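Lipid binding hydrolase (Escherichia coli, PDB 2IF6) probably acts as a hydrolase of the permuted papain-like amidase family, though its substrate and reaction are not established. Local coordinates at residues F12-S17 / H64-K69. Residues are numbered along the deposited sequence; the frame is centred on the assembly and turned at random. Where two conformers were deposited one is given.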
ATOM      1  N   PHE A  12       0.849  -7.351  -0.059  1.00 11.85           N
ATOM      2  CA  PHE A  12       0.713  -6.767  -1.405  1.00 12.26           C
ATOM      3  C   PHE A  12      -0.104  -7.750  -2.248  1.00 13.23           C
ATOM      4  O   PHE A  12      -0.028  -8.970  -2.037  1.00 13.21           O
ATOM      5  CB  PHE A  12       2.102  -6.569  -2.039  1.00 11.66           C
ATOM      6  CG  PHE A  12       3.028  -5.657  -1.250  1.00 13.66           C
ATOM      7  CD1 PHE A  12       3.204  -4.350  -1.640  1.00 12.03           C
ATOM      8  CD2 PHE A  12       3.736  -6.122  -0.129  1.00 12.76           C
ATOM      9  CE1 PHE A  12       4.035  -3.492  -0.911  1.00 16.17           C
ATOM     10  CE2 PHE A  12       4.599  -5.222   0.604  1.00 12.39           C
ATOM     11  CZ  PHE A  12       4.743  -3.966   0.173  1.00 14.13           C
ATOM     12  N   GLN A  13      -0.876  -7.220  -3.196  1.00 12.68           N
ATOM     13  CA  GLN A  13      -1.666  -8.039  -4.074  1.00 14.38           C
ATOM     14  C   GLN A  13      -1.866  -7.286  -5.388  1.00 15.58           C
ATOM     15  O   GLN A  13      -1.516  -6.107  -5.499  1.00 14.70           O
ATOM     16  CB  GLN A  13      -3.033  -8.354  -3.421  1.00 14.69           C
ATOM     17  CG  GLN A  13      -3.972  -7.140  -3.341  1.00 14.05           C
ATOM     18  CD  GLN A  13      -5.319  -7.401  -2.682  1.00 13.59           C
ATOM     19  OE1 GLN A  13      -6.138  -6.500  -2.670  1.00 16.63           O
ATOM     20  NE2 GLN A  13      -5.563  -8.612  -2.156  1.00 14.49           N
ATOM     21  N   ILE A  14      -2.478  -7.982  -6.337  1.00 16.70           N
ATOM     22  CA  ILE A  14      -2.918  -7.399  -7.594  1.00 18.78           C
ATOM     23  C   ILE A  14      -4.380  -7.023  -7.431  1.00 19.07           C
ATOM     24  O   ILE A  14      -5.266  -7.900  -7.307  1.00 18.96           O
ATOM     25  CB  ILE A  14      -2.846  -8.418  -8.763  1.00 18.93           C
ATOM     26  CG1 ILE A  14      -1.456  -9.058  -8.887  1.00 19.76           C
ATOM     27  CG2 ILE A  14      -3.257  -7.742 -10.075  1.00 20.34           C
ATOM     28  CD1 ILE A  14      -1.469 -10.224  -9.876  1.00 20.24           C
ATOM     29  N   SER A  15      -4.634  -5.724  -7.421  1.00 20.39           N
ATOM     30  CA  SER A  15      -5.998  -5.188  -7.407  1.00 21.91           C
ATOM     31  C   SER A  15      -6.803  -5.648  -8.659  1.00 23.13           C
ATOM     32  O   SER A  15      -6.236  -5.793  -9.753  1.00 22.58           O
ATOM     33  CB  SER A  15      -5.935  -3.661  -7.370  1.00 21.98           C
ATOM     34  OG  SER A  15      -7.213  -3.104  -7.596  1.00 25.67           O
ATOM     35  N   ARG A  16      -8.102  -5.870  -8.478  1.00 25.24           N
ATOM     36  CA  ARG A  16      -9.023  -6.135  -9.603  1.00 28.12           C
ATOM     37  C   ARG A  16      -9.712  -4.853 -10.135  1.00 29.19           C
ATOM     38  O   ARG A  16     -10.520  -4.915 -11.072  1.00 30.60           O
ATOM     39  CB  ARG A  16     -10.094  -7.128  -9.200  1.00 28.55           C
ATOM     40  CG  ARG A  16      -9.622  -8.546  -8.925  1.00 30.86           C
ATOM     41  CD  ARG A  16     -10.797  -9.298  -8.334  1.00 37.96           C
ATOM     42  NE  ARG A  16     -10.373 -10.436  -7.531  1.00 45.01           N
ATOM     43  CZ  ARG A  16     -10.564 -11.714  -7.862  1.00 47.08           C
ATOM     44  NH1 ARG A  16     -11.205 -12.029  -8.985  1.00 48.93           N
ATOM     45  NH2 ARG A  16     -10.123 -12.683  -7.056  1.00 46.00           N
ATOM     46  N   SER A  17      -9.390  -3.711  -9.542  1.00 29.58           N
ATOM     47  CA  SER A  17      -9.919  -2.416  -9.983  1.00 30.11           C
ATOM     48  C   SER A  17      -9.401  -2.042 -11.362  1.00 30.29           C
ATOM     49  O   SER A  17      -8.361  -2.521 -11.780  1.00 29.25           O
ATOM     50  CB  SER A  17      -9.507  -1.321  -9.019  1.00 29.72           C
ATOM     51  OG  SER A  17      -8.132  -0.986  -9.191  1.00 32.63           O
ATOM     52  N   HIS A  64      -9.848 -11.062  -2.384  1.00 26.15           N
ATOM     53  CA  HIS A  64     -10.097  -9.941  -3.287  0.50 26.54           C
ATOM     54  C   HIS A  64      -8.958  -9.701  -4.302  1.00 26.03           C
ATOM     55  O   HIS A  64      -9.149  -9.019  -5.311  1.00 26.84           O
ATOM     56  CB  HIS A  64     -10.383  -8.668  -2.486  0.50 26.80           C
ATOM     57  CG  HIS A  64     -11.810  -8.532  -2.042  0.50 28.81           C
ATOM     58  ND1 HIS A  64     -12.159  -8.066  -0.792  0.50 30.11           N
ATOM     59  CD2 HIS A  64     -12.975  -8.779  -2.688  0.50 30.50           C
ATOM     60  CE1 HIS A  64     -13.475  -8.041  -0.684  0.50 30.65           C
ATOM     61  NE2 HIS A  64     -13.995  -8.471  -1.820  0.50 30.42           N
ATOM     62  N   GLY A  65      -7.783 -10.263  -4.054  1.00 24.64           N
ATOM     63  CA  GLY A  65      -6.663 -10.071  -4.971  1.00 24.18           C
ATOM     64  C   GLY A  65      -6.856 -10.953  -6.181  1.00 24.61           C
ATOM     65  O   GLY A  65      -7.442 -12.024  -6.078  1.00 23.61           O
ATOM     66  N   GLU A  66      -6.383 -10.511  -7.336  1.00 25.23           N
ATOM     67  CA  GLU A  66      -6.443 -11.359  -8.519  1.00 25.99           C
ATOM     68  C   GLU A  66      -5.714 -12.689  -8.284  1.00 25.45           C
ATOM     69  O   GLU A  66      -4.549 -12.727  -7.825  1.00 23.91           O
ATOM     70  CB  GLU A  66      -5.856 -10.633  -9.704  1.00 27.45           C
ATOM     71  CG  GLU A  66      -6.226 -11.230 -11.061  1.00 33.70           C
ATOM     72  CD  GLU A  66      -5.507 -10.485 -12.180  1.00 40.40           C
ATOM     73  OE1 GLU A  66      -6.112  -9.565 -12.787  1.00 43.09           O
ATOM     74  OE2 GLU A  66      -4.315 -10.793 -12.414  1.00 44.15           O
ATOM     75  N   LYS A  67      -6.424 -13.778  -8.567  1.00 25.36           N
ATOM     76  CA  LYS A  67      -5.905 -15.136  -8.410  1.00 25.67           C
ATOM     77  C   LYS A  67      -5.504 -15.490  -6.968  1.00 24.63           C
ATOM     78  O   LYS A  67      -4.857 -16.523  -6.747  1.00 24.60           O
ATOM     79  CB  LYS A  67      -4.741 -15.377  -9.383  1.00 26.70           C
ATOM     80  CG  LYS A  67      -5.166 -15.521 -10.866  1.00 31.88           C
ATOM     81  CD  LYS A  67      -5.571 -16.955 -11.176  1.00 37.86           C
ATOM     82  CE  LYS A  67      -5.947 -17.085 -12.650  1.00 42.30           C
ATOM     83  NZ  LYS A  67      -7.362 -17.598 -12.769  1.00 45.47           N
ATOM     84  N   GLY A  68      -5.922 -14.669  -5.995  1.00 22.98           N
ATOM     85  CA  GLY A  68      -5.586 -14.898  -4.585  1.00 21.86           C
ATOM     86  C   GLY A  68      -4.107 -14.708  -4.243  1.00 21.26           C
ATOM     87  O   GLY A  68      -3.666 -15.131  -3.157  1.00 21.43           O
ATOM     88  N   LYS A  69      -3.326 -14.125  -5.169  1.00 20.12           N
ATOM     89  CA  LYS A  69      -1.875 -14.021  -4.997  1.00 19.25           C
ATOM     90  C   LYS A  69      -1.554 -12.932  -3.982  1.00 18.44           C
ATOM     91  O   LYS A  69      -2.234 -11.890  -3.937  1.00 16.61           O
ATOM     92  CB  LYS A  69      -1.172 -13.667  -6.291  1.00 19.61           C
ATOM     93  CG  LYS A  69      -1.290 -14.729  -7.360  1.00 19.68           C
ATOM     94  CD  LYS A  69      -0.452 -14.270  -8.549  1.00 22.05           C
ATOM     95  CE  LYS A  69      -0.489 -15.290  -9.645  1.00 24.85           C
ATOM     96  NZ  LYS A  69       0.515 -14.920 -10.701  1.00 27.84           N
TER
HETATM   97  O   HOH W   1      -4.357 -11.356  -2.415  1.00 19.06           O
HETATM   98  O   HOH W   2      -3.505 -10.757  -6.028  1.00 16.02           O
HETATM   99  O   HOH W   3      -6.598  -6.965 -12.253  1.00 42.84           O
HETATM  100  O   HOH W   4      -9.118  -6.284  -5.786  1.00 26.21           O
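The amide of E66 donates to the carbonyl oxygen of I14, N to O 2.8 Å, nearly straight at 174° and in the carbonyl plane. This bond joins the loop between helix 58-63 and strand 70-75 to the chain leaving strand 10-13, at the end of two neighbouring inner strands, 10-13 and 70-75, of the antiparallel sheet of this permuted papain-like fold, where F12 pairs with V71. Further along, R16 reaches the turn by its side chain, extended from CG to NE. Its NE donates to H64 O over 2.9 Å; the oxygen lies in the guanidinium plane, but the donor stands 64° out of the carbonyl plane, off the lone-pair directions. NH2 adds weak bonds to G65 O and A63 O, so three successive carbonyls meet one guanidinium, while E66 CA sits over one of its faces.

Waters complete the contact between the backbones. One accepts from I14 N and donates to both E66 O and K69 O, linking the two segments; a second joins Q13 NE2 to K69 O, a third R16 N to H64 O. Q13 NE2 also donates to W61 O, and the side chain touches H33, which with C112 and E48 forms a possible Cys-His-Glu triad, so Q13 probably borders the active site.

Packing is modest. The Q13 amide lies against G65, with NE2 3.4 Å from G65 CA. E66 swings CG opposite its own amide nitrogen (chi1 -163°), which carries its extended chain obliquely past I14, CB to CB 3.9 Å. The carboxylate keeps a water link from OE1 to S15 O, and its other oxygen, OE2, rests 3.9 Å from I14 CD1.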